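Local coordinates for protein fructosyl amine: oxygen oxidoreductase (Aspergillus fumigatus, PDB 3DJE) that oxidatively deglycates fructosyl amines (Amadori products) as an FAD-dependent oxidase of the MSOX/MTOX family, at residues Leu238-Leu243 with Phe329-Ile334; Gln304-Ala309 with Lys425-Val430; Glu193-Lys198 with His350-Ser355. All coordinates share one frame; numbering follows the deposited sequence.

Contact 1: residues Leu238-Leu243 with Phe329-Ile334; sequences LVHIAL and FSFARI
L238 and R333 form a hydrogen-bonded pair of an antiparallel beta sheet: L238 N reaches R333 O at 3.1 Å and R333 N returns to L238 O. The axes of the short segments 238-242 and 331-334 come within 4.6 Å, their directions 172° apart, within the large mixed sheet of this FAD-dependent oxidoreductase. The side chain of L238 lies on the sheet face of H240, F331 and R333, about 4 Å from the bound FAD. Its two methyls part company: CD1 meets F331 CE2 at 3.9 Å, while CD2 rests on R333 CG, and the guanidinium of that arginine reaches on through NH1 to the carbonyl oxygens of S46 and N49. V239, in a non-hydrogen-bonded pair with A332, turns to the other face. Its CG1 sits over the face of the F329 ring, 3.9 Å from the centroid and 19° off the normal, a CH-pi contact; CG1 also touches A332 CB. Back on the L238 face, the F331 ring sends its edge toward the face of the H240 imidazole in a T-shaped stack, centroids 5.1 Å apart and planes at 61°. F331 CD2 stands over the centre of the imidazole, whose rotation is probably steadied by the bond from ND1 to E274. The backbone of H240 uses both its polar atoms on this neighbour, N to F331 O and O to S330 N. I241 follows on the F329 side, its CG1 at the edge of the F329 ring, 3.9 Å from F329 CD1; helix 307-320 also packs against I241 and F329 here. At the end of the strand A242 CB meets S330 CB at 4.1 Å.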
loop_
_atom_site.group_PDB
_atom_site.type_symbol
_atom_site.label_atom_id
_atom_site.label_comp_id
_atom_site.label_asym_id
_atom_site.label_seq_id
_atom_site.Cartn_x
_atom_site.Cartn_y
_atom_site.Cartn_z
ATOM N N LEU A 238 -3.099 9.625 7.114
ATOM C CA LEU A 238 -2.864 8.905 8.362
ATOM C C LEU A 238 -2.339 9.849 9.442
ATOM O O LEU A 238 -1.656 10.848 9.141
ATOM C CB LEU A 238 -1.879 7.737 8.141
ATOM C CG LEU A 238 -0.398 8.068 7.884
ATOM C CD1 LEU A 238 0.435 8.184 9.159
ATOM C CD2 LEU A 238 0.233 7.030 6.927
ATOM N N VAL A 239 -2.662 9.522 10.690
ATOM C CA VAL A 239 -2.141 10.244 11.853
ATOM C C VAL A 239 -1.711 9.239 12.921
ATOM O O VAL A 239 -2.138 8.086 12.889
ATOM C CB VAL A 239 -3.194 11.232 12.475
ATOM C CG1 VAL A 239 -3.745 12.172 11.420
ATOM C CG2 VAL A 239 -4.321 10.472 13.198
ATOM N N HIS A 240 -0.869 9.688 13.849
ATOM C CA HIS A 240 -0.582 8.960 15.089
ATOM C C HIS A 240 -1.052 9.787 16.293
ATOM O O HIS A 240 -0.941 11.017 16.286
ATOM C CB HIS A 240 0.923 8.759 15.256
ATOM C CG HIS A 240 1.561 7.877 14.219
ATOM N ND1 HIS A 240 2.860 7.431 14.337
ATOM C CD2 HIS A 240 1.080 7.342 13.069
ATOM C CE1 HIS A 240 3.163 6.681 13.288
ATOM N NE2 HIS A 240 2.097 6.600 12.511
ATOM N N ILE A 241 -1.528 9.093 17.317
ATOM C CA ILE A 241 -1.731 9.664 18.656
ATOM C C ILE A 241 -0.832 8.922 19.653
ATOM O O ILE A 241 -0.874 7.698 19.724
ATOM C CB ILE A 241 -3.218 9.584 19.069
ATOM C CG1 ILE A 241 -4.019 10.577 18.231
ATOM C CG2 ILE A 241 -3.416 9.862 20.590
ATOM C CD1 ILE A 241 -5.529 10.456 18.385
ATOM N N ALA A 242 -0.014 9.669 20.402
ATOM C CA ALA A 242 0.887 9.068 21.396
ATOM C C ALA A 242 0.202 8.876 22.739
ATOM O O ALA A 242 -0.227 9.850 23.374
ATOM C CB ALA A 242 2.146 9.910 21.576
ATOM N N LEU A 243 0.100 7.628 23.167
ATOM C CA LEU A 243 -0.441 7.320 24.488
ATOM C C LEU A 243 0.615 7.584 25.552
ATOM O O LEU A 243 1.808 7.375 25.318
ATOM C CB LEU A 243 -0.899 5.865 24.551
ATOM C CG LEU A 243 -2.021 5.399 23.619
ATOM C CD1 LEU A 243 -2.208 3.909 23.748
ATOM C CD2 LEU A 243 -3.318 6.132 23.930
ATOM N N PHE A 329 -2.389 15.249 17.595
ATOM C CA PHE A 329 -1.649 14.262 16.793
ATOM C C PHE A 329 -0.149 14.409 17.016
ATOM O O PHE A 329 0.360 15.530 17.115
ATOM C CB PHE A 329 -1.949 14.434 15.307
ATOM C CG PHE A 329 -3.406 14.324 14.949
ATOM C CD1 PHE A 329 -4.270 13.493 15.665
ATOM C CD2 PHE A 329 -3.908 15.024 13.854
ATOM C CE1 PHE A 329 -5.617 13.384 15.313
ATOM C CE2 PHE A 329 -5.250 14.915 13.485
ATOM C CZ PHE A 329 -6.108 14.100 14.216
ATOM N N SER A 330 0.559 13.283 17.081
ATOM C CA SER A 330 2.019 13.312 17.241
ATOM C C SER A 330 2.738 13.218 15.891
ATOM O O SER A 330 3.937 13.503 15.799
ATOM C CB SER A 330 2.480 12.170 18.134
ATOM O OG SER A 330 2.075 10.938 17.568
ATOM N N PHE A 331 2.003 12.788 14.861
ATOM C CA PHE A 331 2.532 12.625 13.508
ATOM C C PHE A 331 1.353 12.586 12.542
ATOM O O PHE A 331 0.274 12.108 12.895
ATOM C CB PHE A 331 3.362 11.329 13.407
ATOM C CG PHE A 331 3.928 11.071 12.024
ATOM C CD1 PHE A 331 4.955 11.857 11.523
ATOM C CD2 PHE A 331 3.421 10.038 11.231
ATOM C CE1 PHE A 331 5.487 11.635 10.234
ATOM C CE2 PHE A 331 3.931 9.808 9.954
ATOM C CZ PHE A 331 4.963 10.604 9.451
ATOM N N ALA A 332 1.571 13.097 11.335
ATOM C CA ALA A 332 0.574 13.043 10.262
ATOM C C ALA A 332 1.241 13.095 8.903
ATOM O O ALA A 332 2.219 13.829 8.707
ATOM C CB ALA A 332 -0.425 14.201 10.392
ATOM N N ARG A 333 0.707 12.336 7.951
ATOM C CA ARG A 333 1.182 12.441 6.576
ATOM C C ARG A 333 0.178 11.954 5.553
ATOM O O ARG A 333 -0.752 11.208 5.871
ATOM C CB ARG A 333 2.506 11.695 6.370
ATOM C CG ARG A 333 2.388 10.180 6.159
ATOM C CD ARG A 333 3.732 9.721 5.671
ATOM N NE ARG A 333 3.911 8.270 5.505
ATOM C CZ ARG A 333 4.063 7.681 4.320
ATOM N NH1 ARG A 333 4.302 6.381 4.255
ATOM N NH2 ARG A 333 3.988 8.393 3.196
ATOM N N ILE A 334 0.396 12.384 4.319
ATOM C CA ILE A 334 -0.275 11.761 3.176
ATOM C C ILE A 334 0.593 10.604 2.634
ATOM O O ILE A 334 1.830 10.591 2.789
ATOM C CB ILE A 334 -0.642 12.785 2.090
ATOM C CG1 ILE A 334 0.613 13.374 1.432
ATOM C CG2 ILE A 334 -1.530 13.914 2.718
ATOM C CD1 ILE A 334 0.309 14.320 0.249
#

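Contact 2: residues Gln304-Ala309 with Lys425-Val430; sequences QIPKEA and KEWTNV
Q304 OE1 accepts two bonds from segment 425-430: T428 OG1 donates at 2.7 Å, in the carbonyl plane on a lone pair, and V430 N donates from a position tilted 18° out of that plane. On the other side of the same amide, NE2 donates to V430 O at 2.8 Å, so the side chain pairs with both backbone polar atoms of V430 much as a neighbouring strand would. A bend at chi2 (-61°) curls the Q304 chain back to bring the amide there. T428 OG1 is itself doubly engaged, since it also accepts from I305 N at 3.0 Å; the three bonds at Q304 OE1 and T428 OG1 probably leave the amide and hydroxyl little freedom to rotate. Backbone bonds carry the contact on, T428 N to I305 O and K307 N to E426 O, the latter at 2.9 Å and nearly straight (169°). They flank P306 and W427, which form a single bridge. P306 is the N-cap residue of helix 307-320, so E426 O takes up an amide of the helix's first turn.

Outward from these bonds, P306 lies over one face of the W427 indole, offset toward its rim, with P306 CD 3.7 Å from W427 CZ3, while Q304 O approaches the indole edge. I305 CG1 packs on T428 CG2, and K307 CG lies against E426 CB. The loop 425-430 thus fastens the start of helix 307-320 against the sheet face that carries V239 and A332: I305 reaches T237 and V239 of strand 232-242, while W427 and V430 touch I334 and A332 of strand 331-339.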
loop_
_atom_site.group_PDB
_atom_site.type_symbol
_atom_site.label_atom_id
_atom_site.label_comp_id
_atom_site.label_asym_id
_atom_site.label_seq_id
_atom_site.Cartn_x
_atom_site.Cartn_y
_atom_site.Cartn_z
ATOM N N GLN A 304 1.812 16.361 6.632
ATOM C CA GLN A 304 0.620 16.931 7.252
ATOM C C GLN A 304 -0.558 16.268 6.551
ATOM O O GLN A 304 -0.391 15.580 5.546
ATOM C CB GLN A 304 0.516 18.452 7.025
ATOM C CG GLN A 304 1.637 19.332 7.610
ATOM C CD GLN A 304 1.778 19.252 9.126
ATOM O OE1 GLN A 304 0.910 18.730 9.831
ATOM N NE2 GLN A 304 2.893 19.768 9.639
ATOM N N ILE A 305 -1.757 16.472 7.081
ATOM C CA ILE A 305 -2.960 16.067 6.364
ATOM C C ILE A 305 -3.903 17.269 6.228
ATOM O O ILE A 305 -3.784 18.208 7.010
ATOM C CB ILE A 305 -3.674 14.875 7.043
ATOM C CG1 ILE A 305 -4.099 15.212 8.480
ATOM C CG2 ILE A 305 -2.759 13.635 7.027
ATOM C CD1 ILE A 305 -5.038 14.187 9.082
ATOM N N PRO A 306 -4.820 17.238 5.241
ATOM C CA PRO A 306 -5.835 18.308 5.147
ATOM C C PRO A 306 -6.650 18.420 6.428
ATOM O O PRO A 306 -6.922 17.407 7.076
ATOM C CB PRO A 306 -6.733 17.831 4.000
ATOM C CG PRO A 306 -5.825 16.972 3.148
ATOM C CD PRO A 306 -4.984 16.247 4.161
ATOM N N LYS A 307 -7.061 19.639 6.786
ATOM C CA LYS A 307 -7.876 19.822 7.982
ATOM C C LYS A 307 -9.176 19.021 7.930
ATOM O O LYS A 307 -9.623 18.515 8.955
ATOM C CB LYS A 307 -8.135 21.310 8.248
ATOM C CG LYS A 307 -6.907 22.047 8.783
ATOM C CD LYS A 307 -6.849 22.056 10.307
ATOM C CE LYS A 307 -7.613 23.250 10.884
ATOM N NZ LYS A 307 -7.460 23.378 12.367
ATOM N N GLU A 308 -9.765 18.883 6.741
ATOM C CA GLU A 308 -10.987 18.094 6.591
ATOM C C GLU A 308 -10.740 16.627 6.973
ATOM O O GLU A 308 -11.623 15.971 7.549
ATOM C CB GLU A 308 -11.574 18.225 5.184
ATOM C CG GLU A 308 -10.659 17.749 4.069
ATOM C CD GLU A 308 -11.383 17.514 2.759
ATOM O OE1 GLU A 308 -12.644 17.434 2.761
ATOM O OE2 GLU A 308 -10.684 17.406 1.729
ATOM N N ALA A 309 -9.528 16.139 6.679
ATOM C CA ALA A 309 -9.126 14.776 7.062
ATOM C C ALA A 309 -8.993 14.631 8.572
ATOM O O ALA A 309 -9.456 13.644 9.149
ATOM C CB ALA A 309 -7.830 14.363 6.347
ATOM N N LYS A 425 -7.425 23.798 1.245
ATOM C CA LYS A 425 -7.000 25.158 1.607
ATOM C C LYS A 425 -6.236 25.235 2.929
ATOM O O LYS A 425 -5.490 26.192 3.174
ATOM C CB LYS A 425 -8.224 26.085 1.686
ATOM C CG LYS A 425 -8.501 26.903 0.419
ATOM C CD LYS A 425 -9.095 26.076 -0.723
ATOM C CE LYS A 425 -8.686 26.651 -2.076
ATOM N NZ LYS A 425 -9.347 25.957 -3.209
ATOM N N GLU A 426 -6.434 24.239 3.790
ATOM C CA GLU A 426 -5.850 24.244 5.120
ATOM C C GLU A 426 -5.313 22.864 5.460
ATOM O O GLU A 426 -5.969 21.854 5.190
ATOM C CB GLU A 426 -6.891 24.670 6.165
ATOM C CG GLU A 426 -7.344 26.124 6.043
ATOM C CD GLU A 426 -8.502 26.449 6.966
ATOM O OE1 GLU A 426 -8.276 26.545 8.196
ATOM O OE2 GLU A 426 -9.637 26.610 6.463
ATOM N N TRP A 427 -4.123 22.849 6.047
ATOM C CA TRP A 427 -3.473 21.614 6.486
ATOM C C TRP A 427 -3.227 21.653 7.987
ATOM O O TRP A 427 -3.276 22.721 8.614
ATOM C CB TRP A 427 -2.146 21.441 5.753
ATOM C CG TRP A 427 -2.283 21.246 4.279
ATOM C CD1 TRP A 427 -2.545 22.206 3.333
ATOM C CD2 TRP A 427 -2.132 20.012 3.563
ATOM N NE1 TRP A 427 -2.582 21.641 2.079
ATOM C CE2 TRP A 427 -2.334 20.295 2.191
ATOM C CE3 TRP A 427 -1.857 18.690 3.951
ATOM C CZ2 TRP A 427 -2.262 19.307 1.204
ATOM C CZ3 TRP A 427 -1.790 17.711 2.971
ATOM C CH2 TRP A 427 -1.987 18.022 1.614
ATOM N N THR A 428 -2.962 20.484 8.571
ATOM C CA THR A 428 -2.555 20.394 9.975
ATOM C C THR A 428 -1.175 21.038 10.223
ATOM O O THR A 428 -0.463 21.381 9.275
ATOM C CB THR A 428 -2.552 18.920 10.458
ATOM O OG1 THR A 428 -1.703 18.148 9.596
ATOM C CG2 THR A 428 -3.966 18.346 10.419
ATOM N N ASN A 429 -0.813 21.193 11.499
ATOM C CA ASN A 429 0.440 21.837 11.919
ATOM C C ASN A 429 1.212 20.939 12.884
ATOM O O ASN A 429 1.743 21.382 13.910
ATOM C CB ASN A 429 0.141 23.208 12.565
ATOM C CG ASN A 429 1.400 23.915 13.086
ATOM O OD1 ASN A 429 2.420 24.013 12.388
ATOM N ND2 ASN A 429 1.330 24.403 14.328
ATOM N N VAL A 430 1.279 19.658 12.537
ATOM C CA VAL A 430 1.920 18.664 13.385
ATOM C C VAL A 430 3.446 18.733 13.232
ATOM O O VAL A 430 3.951 19.068 12.162
ATOM C CB VAL A 430 1.387 17.235 13.061
ATOM C CG1 VAL A 430 1.959 16.211 14.027
ATOM C CG2 VAL A 430 -0.144 17.208 13.114
#

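Contact 3: residues Glu193-Lys198 with His350-Ser355; sequences ENNDVK and HPQYHS
D196 OD2 is gripped from two directions: S355 OG donates at 2.6 Å on the syn side, and K198 NZ, of the same segment, forms a salt bridge at 2.9 Å on the anti side. The other carboxylate oxygen, OD1, takes S355 N at 2.9 Å through its syn lone pair (N-H...O 162°), so S355 holds both oxygens with its hydroxyl and its amide. The carboxylate joins the tight turn of a beta hairpin, strands 187-193 and 196-202, to the loop that leads into strand 356-360 of the Rossmann-type sheet. Across that turn, E193 and D196 exchange two backbone bonds, and N194 and N195 have positive phi. D196 CG lies anti to the backbone N (chi1 -166°), which carries the carboxylate toward S355, and with two donors on OD2 the negative charge is probably well stabilised.

Beside the polar cluster, Y353 packs against the hairpin. N195 O approaches the edge of its ring in plane, 3.4 Å from Y353 CD1, and V197 CG2 touches Y353 CD2 at 4.1 Å. The same ring meets F192 of strand 187-193 edge-to-face, so the hairpin takes hold of Y353 through both of its strands. Within the loop, H350 ND1 accepts from the amides of Q352 and Y353, and Y353 CD2 lies over the centre of the H350 ring, which probably helps hold the loop's curl. S355 is joined in turn to strand 212-215 by a backbone bond with T213. A water molecule completes the link, donating to N195 O at 2.9 Å and accepting from H354 N at 3.1 Å.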
loop_
_atom_site.group_PDB
_atom_site.type_symbol
_atom_site.label_atom_id
_atom_site.label_comp_id
_atom_site.label_asym_id
_atom_site.label_seq_id
_atom_site.Cartn_x
_atom_site.Cartn_y
_atom_site.Cartn_z
ATOM N N GLU A 193 16.312 3.818 -26.278
ATOM C CA GLU A 193 17.261 3.619 -27.377
ATOM C C GLU A 193 16.736 2.519 -28.271
ATOM O O GLU A 193 16.471 1.397 -27.798
ATOM C CB GLU A 193 18.622 3.219 -26.799
ATOM C CG GLU A 193 19.745 2.905 -27.786
ATOM C CD GLU A 193 20.926 2.241 -27.071
ATOM O OE1 GLU A 193 21.171 1.037 -27.312
ATOM O OE2 GLU A 193 21.574 2.896 -26.227
ATOM N N ASN A 194 16.556 2.843 -29.552
ATOM C CA ASN A 194 16.102 1.851 -30.537
ATOM C C ASN A 194 14.844 1.072 -30.098
ATOM O O ASN A 194 14.791 -0.165 -30.159
ATOM C CB ASN A 194 17.262 0.916 -30.904
ATOM C CG ASN A 194 18.379 1.641 -31.639
ATOM O OD1 ASN A 194 18.119 2.498 -32.486
ATOM N ND2 ASN A 194 19.631 1.307 -31.310
ATOM N N ASN A 195 13.834 1.832 -29.672
ATOM C CA ASN A 195 12.541 1.318 -29.216
ATOM C C ASN A 195 12.618 0.314 -28.068
ATOM O O ASN A 195 11.805 -0.602 -27.971
ATOM C CB ASN A 195 11.705 0.757 -30.382
ATOM C CG ASN A 195 11.095 1.846 -31.238
ATOM O OD1 ASN A 195 11.272 3.038 -30.978
ATOM N ND2 ASN A 195 10.369 1.435 -32.275
ATOM N N ASP A 196 13.599 0.507 -27.195
ATOM C CA ASP A 196 13.691 -0.295 -25.983
ATOM C C ASP A 196 14.154 0.610 -24.843
ATOM O O ASP A 196 14.617 1.734 -25.079
ATOM C CB ASP A 196 14.692 -1.435 -26.206
ATOM C CG ASP A 196 14.621 -2.518 -25.139
ATOM O OD1 ASP A 196 13.662 -2.540 -24.358
ATOM O OD2 ASP A 196 15.548 -3.358 -25.114
ATOM N N VAL A 197 13.986 0.122 -23.616
ATOM C CA VAL A 197 14.530 0.781 -22.422
ATOM C C VAL A 197 15.816 0.075 -22.024
ATOM O O VAL A 197 15.815 -1.141 -21.786
ATOM C CB VAL A 197 13.524 0.749 -21.259
ATOM C CG1 VAL A 197 14.226 1.145 -19.932
ATOM C CG2 VAL A 197 12.351 1.681 -21.578
ATOM N N LYS A 198 16.903 0.844 -21.951
ATOM C CA LYS A 198 18.249 0.300 -21.737
ATOM C C LYS A 198 18.797 0.546 -20.338
ATOM O O LYS A 198 19.947 0.210 -20.059
ATOM C CB LYS A 198 19.247 0.863 -22.776
ATOM C CG LYS A 198 18.905 0.563 -24.245
ATOM C CD LYS A 198 18.648 -0.910 -24.514
ATOM C CE LYS A 198 18.449 -1.150 -26.011
ATOM N NZ LYS A 198 18.081 -2.574 -26.304
ATOM N N HIS A 350 6.773 -5.048 -20.677
ATOM C CA HIS A 350 6.195 -4.059 -21.577
ATOM C C HIS A 350 6.030 -4.696 -22.981
ATOM O O HIS A 350 6.916 -5.418 -23.435
ATOM C CB HIS A 350 7.073 -2.812 -21.640
ATOM C CG HIS A 350 6.399 -1.655 -22.297
ATOM N ND1 HIS A 350 6.353 -1.502 -23.669
ATOM C CD2 HIS A 350 5.711 -0.615 -21.773
ATOM C CE1 HIS A 350 5.683 -0.399 -23.959
ATOM N NE2 HIS A 350 5.278 0.153 -22.826
ATOM N N PRO A 351 4.881 -4.453 -23.647
ATOM C CA PRO A 351 4.595 -5.077 -24.953
ATOM C C PRO A 351 5.540 -4.693 -26.093
ATOM O O PRO A 351 5.700 -5.472 -27.051
ATOM C CB PRO A 351 3.176 -4.598 -25.268
ATOM C CG PRO A 351 2.981 -3.369 -24.462
ATOM C CD PRO A 351 3.759 -3.612 -23.196
ATOM N N GLN A 352 6.154 -3.515 -25.997
ATOM C CA GLN A 352 7.086 -3.046 -27.024
ATOM C C GLN A 352 8.534 -2.948 -26.554
ATOM O O GLN A 352 9.456 -3.316 -27.298
ATOM C CB GLN A 352 6.625 -1.705 -27.587
ATOM C CG GLN A 352 7.514 -1.194 -28.721
ATOM C CD GLN A 352 7.047 0.124 -29.306
ATOM O OE1 GLN A 352 7.629 0.611 -30.282
ATOM N NE2 GLN A 352 5.991 0.699 -28.737
ATOM N N TYR A 353 8.737 -2.430 -25.340
ATOM C CA TYR A 353 10.081 -2.295 -24.781
ATOM C C TYR A 353 10.505 -3.617 -24.144
ATOM O O TYR A 353 10.209 -3.880 -22.970
ATOM C CB TYR A 353 10.139 -1.146 -23.761
ATOM C CG TYR A 353 9.553 0.159 -24.258
ATOM C CD1 TYR A 353 9.820 0.616 -25.550
ATOM C CD2 TYR A 353 8.735 0.933 -23.438
ATOM C CE1 TYR A 353 9.272 1.815 -26.019
ATOM C CE2 TYR A 353 8.185 2.140 -23.889
ATOM C CZ TYR A 353 8.462 2.568 -25.179
ATOM O OH TYR A 353 7.925 3.749 -25.637
ATOM N N HIS A 354 11.193 -4.425 -24.947
ATOM C CA HIS A 354 11.649 -5.793 -24.626
ATOM C C HIS A 354 12.319 -5.961 -23.250
ATOM O O HIS A 354 12.151 -6.992 -22.597
ATOM C CB HIS A 354 12.601 -6.246 -25.759
ATOM C CG HIS A 354 13.327 -7.532 -25.499
ATOM N ND1 HIS A 354 14.567 -7.581 -24.894
ATOM C CD2 HIS A 354 13.003 -8.814 -25.799
ATOM C CE1 HIS A 354 14.962 -8.840 -24.809
ATOM N NE2 HIS A 354 14.031 -9.609 -25.349
ATOM N N SER A 355 13.077 -4.957 -22.825
ATOM C CA SER A 355 13.921 -5.063 -21.639
ATOM C C SER A 355 13.244 -4.524 -20.386
ATOM O O SER A 355 13.834 -4.583 -19.313
ATOM C CB SER A 355 15.246 -4.317 -21.862
ATOM O OG SER A 355 15.943 -4.817 -23.001
HETATM O O HOH W 1 12.303 -3.460 -27.624
#

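How the contacts relate
From the N terminus, residues 193-198 come first and meet 350-355 about 150 residues later; contact 3 closes this long loop and ties the 187-202 hairpin to the Rossmann-type sheet. Within that span lies the whole of contact 1, where 238-243 meets 329-334 in the large sheet. Residues 304-309 begin inside contact 1's loop but find their partner, 425-430, only near the C terminus, so contact 2 crosses both of the others. Contacts 1 and 2 touch, V239 CG1 lying 3.3 Å from I305 CD1, and form one region of sheet, helix start and C-terminal loop. Contact 3 stands apart, its centre about 43 Å from that of contact 1.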